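Local coordinates for protein N-acetylmuramoyl-L-alanine amidase (Mycolicibacterium smegmatis, PDB 7AGM) that probably cleaves the amide bond between N-acetylmuramic acid and L-alanine in cell-wall peptidoglycan, as a zinc-dependent amidase, at residues D109-S123 / I151-R165. Sequence-based numbering, arbitrary orientation.
Sequences DGGPPTGRGFHVLYS and IPPATYIGQGGLNPR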
loop_
_atom_site.group_PDB
_atom_site.type_symbol
_atom_site.label_atom_id
_atom_site.label_comp_id
_atom_site.label_asym_id
_atom_site.label_seq_id
_atom_site.Cartn_x
_atom_site.Cartn_y
_atom_site.Cartn_z
ATOM N N ASP A 109 -2.890 -8.206 -5.431
ATOM C CA ASP A 109 -3.646 -9.277 -4.810
ATOM C C ASP A 109 -3.674 -10.522 -5.685
ATOM O O ASP A 109 -3.364 -10.492 -6.882
ATOM C CB ASP A 109 -5.086 -8.807 -4.585
ATOM C CG ASP A 109 -5.796 -9.581 -3.506
ATOM O OD1 ASP A 109 -5.121 -10.258 -2.693
ATOM O OD2 ASP A 109 -7.040 -9.503 -3.479
ATOM N N GLY A 110 -4.055 -11.630 -5.059
ATOM C CA GLY A 110 -4.384 -12.846 -5.771
ATOM C C GLY A 110 -5.797 -13.286 -5.453
ATOM O O GLY A 110 -6.078 -13.720 -4.331
ATOM N N GLY A 111 -6.701 -13.153 -6.419
ATOM C CA GLY A 111 -8.077 -13.551 -6.240
ATOM C C GLY A 111 -8.579 -14.349 -7.426
ATOM O O GLY A 111 -7.807 -14.709 -8.326
ATOM N N PRO A 112 -9.876 -14.643 -7.456
ATOM C CA PRO A 112 -10.443 -15.386 -8.588
ATOM C C PRO A 112 -10.159 -14.667 -9.892
ATOM O O PRO A 112 -10.297 -13.437 -9.976
ATOM C CB PRO A 112 -11.951 -15.407 -8.281
ATOM C CG PRO A 112 -12.165 -14.302 -7.302
ATOM C CD PRO A 112 -10.910 -14.241 -6.488
ATOM N N PRO A 113 -9.743 -15.396 -10.930
ATOM C CA PRO A 113 -9.228 -14.725 -12.137
ATOM C C PRO A 113 -10.228 -13.823 -12.839
ATOM O O PRO A 113 -9.803 -12.890 -13.531
ATOM C CB PRO A 113 -8.757 -15.885 -13.028
ATOM C CG PRO A 113 -9.460 -17.090 -12.499
ATOM C CD PRO A 113 -9.647 -16.862 -11.027
ATOM N N THR A 114 -11.536 -14.050 -12.673
ATOM C CA THR A 114 -12.539 -13.195 -13.298
ATOM C C THR A 114 -12.780 -11.898 -12.534
ATOM O O THR A 114 -13.475 -11.017 -13.051
ATOM C CB THR A 114 -13.876 -13.936 -13.456
ATOM O OG1 THR A 114 -14.337 -14.380 -12.173
ATOM C CG2 THR A 114 -13.722 -15.138 -14.386
ATOM N N GLY A 115 -12.236 -11.759 -11.331
ATOM C CA GLY A 115 -12.404 -10.550 -10.544
ATOM C C GLY A 115 -11.221 -9.619 -10.744
ATOM O O GLY A 115 -10.076 -10.060 -10.797
ATOM N N ARG A 116 -11.511 -8.327 -10.858
ATOM C CA ARG A 116 -10.464 -7.334 -11.045
ATOM C C ARG A 116 -10.794 -6.092 -10.240
ATOM O O ARG A 116 -11.896 -5.945 -9.695
ATOM C CB ARG A 116 -10.287 -6.956 -12.521
ATOM C CG ARG A 116 -11.359 -6.012 -13.064
ATOM C CD ARG A 116 -10.932 -5.346 -14.371
ATOM N NE ARG A 116 -9.755 -4.506 -14.185
ATOM C CZ ARG A 116 -9.557 -3.329 -14.779
ATOM N NH1 ARG A 116 -10.460 -2.821 -15.608
ATOM N NH2 ARG A 116 -8.444 -2.652 -14.534
ATOM N N GLY A 117 -9.821 -5.197 -10.153
ATOM C CA GLY A 117 -10.024 -3.907 -9.527
ATOM C C GLY A 117 -9.274 -3.778 -8.211
ATOM O O GLY A 117 -8.620 -4.706 -7.732
ATOM N N PHE A 118 -9.377 -2.582 -7.635
ATOM C CA PHE A 118 -8.608 -2.203 -6.452
ATOM C C PHE A 118 -9.424 -2.360 -5.170
ATOM O O PHE A 118 -10.659 -2.312 -5.170
ATOM C CB PHE A 118 -8.122 -0.747 -6.557
ATOM C CG PHE A 118 -9.214 0.274 -6.336
ATOM C CD1 PHE A 118 -9.561 0.681 -5.047
ATOM C CD2 PHE A 118 -9.909 0.814 -7.411
ATOM C CE1 PHE A 118 -10.583 1.600 -4.842
ATOM C CE2 PHE A 118 -10.932 1.738 -7.208
ATOM C CZ PHE A 118 -11.265 2.131 -5.914
ATOM N N HIS A 119 -8.715 -2.507 -4.053
ATOM C CA HIS A 119 -9.342 -2.284 -2.758
ATOM C C HIS A 119 -8.348 -1.637 -1.803
ATOM O O HIS A 119 -7.135 -1.860 -1.890
ATOM C CB HIS A 119 -10.104 -3.517 -2.193
ATOM C CG HIS A 119 -9.255 -4.722 -1.917
ATOM N ND1 HIS A 119 -8.616 -5.437 -2.910
ATOM C CD2 HIS A 119 -9.002 -5.383 -0.761
ATOM C CE1 HIS A 119 -7.976 -6.460 -2.371
ATOM N NE2 HIS A 119 -8.195 -6.452 -1.068
ATOM N N VAL A 120 -8.883 -0.787 -0.925
ATOM C CA VAL A 120 -8.098 -0.010 0.030
ATOM C C VAL A 120 -8.394 -0.554 1.417
ATOM O O VAL A 120 -9.545 -0.514 1.874
ATOM C CB VAL A 120 -8.401 1.495 -0.049
ATOM C CG1 VAL A 120 -7.546 2.267 0.972
ATOM C CG2 VAL A 120 -8.155 2.021 -1.465
ATOM N N LEU A 121 -7.358 -1.065 2.077
ATOM C CA LEU A 121 -7.474 -1.660 3.401
ATOM C C LEU A 121 -7.123 -0.639 4.472
ATOM O O LEU A 121 -6.211 0.177 4.305
ATOM C CB LEU A 121 -6.533 -2.857 3.551
ATOM C CG LEU A 121 -6.797 -4.142 2.755
ATOM C CD1 LEU A 121 -6.694 -3.955 1.234
ATOM C CD2 LEU A 121 -5.842 -5.226 3.233
ATOM N N TYR A 122 -7.837 -0.709 5.593
ATOM C CA TYR A 122 -7.522 0.133 6.736
ATOM C C TYR A 122 -7.822 -0.637 8.014
ATOM O O TYR A 122 -8.685 -1.519 8.039
ATOM C CB TYR A 122 -8.274 1.469 6.685
ATOM C CG TYR A 122 -9.782 1.346 6.674
ATOM C CD1 TYR A 122 -10.475 1.090 5.494
ATOM C CD2 TYR A 122 -10.522 1.500 7.851
ATOM C CE1 TYR A 122 -11.864 0.984 5.492
ATOM C CE2 TYR A 122 -11.895 1.404 7.857
ATOM C CZ TYR A 122 -12.567 1.144 6.681
ATOM O OH TYR A 122 -13.941 1.050 6.733
ATOM N N SER A 123 -7.100 -0.292 9.076
ATOM C CA SER A 123 -7.231 -1.004 10.340
ATOM C C SER A 123 -8.617 -0.815 10.938
ATOM O O SER A 123 -9.077 0.313 11.140
ATOM C CB SER A 123 -6.184 -0.509 11.335
ATOM O OG SER A 123 -6.291 -1.247 12.544
ATOM N N ILE A 151 -10.027 3.181 -12.599
ATOM C CA ILE A 151 -9.692 1.847 -12.116
ATOM C C ILE A 151 -10.910 1.343 -11.352
ATOM O O ILE A 151 -11.339 1.998 -10.394
ATOM C CB ILE A 151 -8.453 1.879 -11.213
ATOM C CG1 ILE A 151 -7.281 2.546 -11.932
ATOM C CG2 ILE A 151 -8.092 0.471 -10.750
ATOM C CD1 ILE A 151 -6.195 2.998 -10.989
ATOM N N PRO A 152 -11.498 0.210 -11.721
ATOM C CA PRO A 152 -12.734 -0.215 -11.058
ATOM C C PRO A 152 -12.451 -0.671 -9.639
ATOM O O PRO A 152 -11.410 -1.280 -9.370
ATOM C CB PRO A 152 -13.215 -1.387 -11.926
ATOM C CG PRO A 152 -11.981 -1.925 -12.546
ATOM C CD PRO A 152 -11.075 -0.738 -12.773
ATOM N N PRO A 153 -13.336 -0.370 -8.693
ATOM C CA PRO A 153 -13.229 -1.002 -7.374
ATOM C C PRO A 153 -13.398 -2.504 -7.514
ATOM O O PRO A 153 -14.165 -2.982 -8.357
ATOM C CB PRO A 153 -14.381 -0.373 -6.579
ATOM C CG PRO A 153 -15.306 0.191 -7.600
ATOM C CD PRO A 153 -14.468 0.567 -8.783
ATOM N N ALA A 154 -12.662 -3.243 -6.685
ATOM C CA ALA A 154 -12.614 -4.696 -6.783
ATOM C C ALA A 154 -14.009 -5.289 -6.757
ATOM O O ALA A 154 -14.855 -4.894 -5.954
ATOM C CB ALA A 154 -11.798 -5.288 -5.634
ATOM N N THR A 155 -14.225 -6.261 -7.640
ATOM C CA THR A 155 -15.499 -6.948 -7.777
ATOM C C THR A 155 -15.622 -8.165 -6.869
ATOM O O THR A 155 -16.695 -8.773 -6.815
ATOM C CB THR A 155 -15.685 -7.402 -9.232
ATOM O OG1 THR A 155 -14.592 -8.250 -9.612
ATOM C CG2 THR A 155 -15.737 -6.202 -10.173
ATOM N N TYR A 156 -14.559 -8.528 -6.149
ATOM C CA TYR A 156 -14.478 -9.820 -5.481
ATOM C C TYR A 156 -14.163 -9.749 -3.994
ATOM O O TYR A 156 -14.174 -10.794 -3.334
ATOM C CB TYR A 156 -13.435 -10.718 -6.173
ATOM C CG TYR A 156 -12.018 -10.183 -6.096
ATOM C CD1 TYR A 156 -11.549 -9.253 -7.021
ATOM C CD2 TYR A 156 -11.154 -10.602 -5.094
ATOM C CE1 TYR A 156 -10.257 -8.761 -6.948
ATOM C CE2 TYR A 156 -9.855 -10.114 -5.014
ATOM C CZ TYR A 156 -9.414 -9.193 -5.943
ATOM O OH TYR A 156 -8.129 -8.702 -5.868
ATOM N N ILE A 157 -13.872 -8.569 -3.448
ATOM C CA ILE A 157 -13.581 -8.421 -2.028
ATOM C C ILE A 157 -13.872 -6.973 -1.668
ATOM O O ILE A 157 -13.766 -6.079 -2.512
ATOM C CB ILE A 157 -12.117 -8.824 -1.708
ATOM C CG1 ILE A 157 -11.856 -8.768 -0.196
ATOM C CG2 ILE A 157 -11.139 -7.943 -2.484
ATOM C CD1 ILE A 157 -10.498 -9.292 0.210
ATOM N N GLY A 158 -14.271 -6.748 -0.418
ATOM C CA GLY A 158 -14.557 -5.411 0.059
ATOM C C GLY A 158 -15.889 -4.879 -0.440
ATOM O O GLY A 158 -16.674 -5.573 -1.097
ATOM N N GLN A 159 -16.140 -3.609 -0.119
ATOM C CA GLN A 159 -17.367 -2.919 -0.514
ATOM C C GLN A 159 -16.996 -1.594 -1.164
ATOM O O GLN A 159 -16.469 -0.697 -0.498
ATOM C CB GLN A 159 -18.287 -2.692 0.689
ATOM C CG GLN A 159 -18.886 -3.970 1.254
ATOM C CD GLN A 159 -19.744 -4.713 0.242
ATOM O OE1 GLN A 159 -20.347 -4.105 -0.646
ATOM N NE2 GLN A 159 -19.799 -6.034 0.370
ATOM N N GLY A 160 -17.259 -1.476 -2.464
ATOM C CA GLY A 160 -16.961 -0.248 -3.178
ATOM C C GLY A 160 -15.495 0.112 -3.204
ATOM O O GLY A 160 -15.150 1.278 -3.419
ATOM N N GLY A 161 -14.611 -0.856 -2.989
ATOM C CA GLY A 161 -13.193 -0.583 -2.951
ATOM C C GLY A 161 -12.635 -0.283 -1.578
ATOM O O GLY A 161 -11.453 0.053 -1.478
ATOM N N LEU A 162 -13.450 -0.363 -0.522
ATOM C CA LEU A 162 -13.008 -0.203 0.859
ATOM C C LEU A 162 -13.052 -1.554 1.561
ATOM O O LEU A 162 -13.962 -2.358 1.326
ATOM C CB LEU A 162 -13.909 0.786 1.610
ATOM C CG LEU A 162 -13.736 2.254 1.225
ATOM C CD1 LEU A 162 -14.808 3.100 1.905
ATOM C CD2 LEU A 162 -12.332 2.747 1.589
ATOM N N ASN A 163 -12.085 -1.801 2.439
ATOM C CA ASN A 163 -11.902 -3.123 3.039
ATOM C C ASN A 163 -11.348 -2.955 4.452
ATOM O O ASN A 163 -10.132 -3.000 4.677
ATOM C CB ASN A 163 -10.973 -3.965 2.161
ATOM C CG ASN A 163 -10.895 -5.427 2.573
ATOM O OD1 ASN A 163 -9.851 -6.059 2.398
ATOM N ND2 ASN A 163 -11.994 -5.976 3.089
ATOM N N PRO A 164 -12.221 -2.736 5.438
ATOM C CA PRO A 164 -11.758 -2.738 6.833
ATOM C C PRO A 164 -11.199 -4.102 7.202
ATOM O O PRO A 164 -11.797 -5.140 6.904
ATOM C CB PRO A 164 -13.028 -2.409 7.635
ATOM C CG PRO A 164 -14.170 -2.783 6.719
ATOM C CD PRO A 164 -13.673 -2.519 5.328
ATOM N N ARG A 165 -10.031 -4.101 7.849
ATOM C CA ARG A 165 -9.312 -5.338 8.123
ATOM C C ARG A 165 -8.621 -5.268 9.473
ATOM O O ARG A 165 -8.128 -4.213 9.876
ATOM C CB ARG A 165 -8.249 -5.591 7.049
ATOM C CG ARG A 165 -8.817 -5.856 5.663
ATOM C CD ARG A 165 -9.348 -7.276 5.562
ATOM N NE ARG A 165 -8.252 -8.230 5.493
ATOM C CZ ARG A 165 -7.681 -8.624 4.357
ATOM N NH1 ARG A 165 -8.112 -8.139 3.196
ATOM N NH2 ARG A 165 -6.680 -9.495 4.383
HETATM O O HOH W 1 -14.356 -8.427 -12.427
HETATM O O HOH W 2 -7.836 -5.807 -5.429
HETATM O O HOH W 3 -6.895 -8.515 0.474
#
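Tyr156 OH is gripped twice. Tyr156 OH donates to Asp109 OD2 at 2.7 Å, meeting the anti side of the carboxylate, and it accepts a bond from a water. The same water donates to Gly117 O and is hydrogen-bonded to His119 ND1, so it ties the tyrosine to the imidazole. OD2 lies at the edge of the Tyr156 ring, near its plane. Ile157 CG2 sits over the centre of the His119 ring, 3.5 Å from the centroid. A second water joins His119 NE2 to Arg165 NH1. Arg165 NH1 also donates to Asn163 OD1 at 2.8 Å, in the carbonyl plane, and Arg165 NE pairs with Asp167. Asn163 CG is anti to the backbone N (chi1 -171°), so its side chain runs beside that of His119, amide and ring planes 59° apart.

Strand 162-165 runs parallel to strand 119-123 and forms one margin of the six-stranded sheet. Val120 N bonds to Gly161 O at 2.8 Å, and Arg165 N to Tyr122 O at 2.9 Å. Pro164 CA makes a CH-pi contact over one face of the Tyr122 ring, toward its rim. Before the strands, Ala154 N reaches Phe118 O at 2.7 Å.

The Asp109 bond and the waters hold Tyr156 and His119 in one polar network. At its Asp109 end, the side chain comes to about 7 Å from the zinc ion.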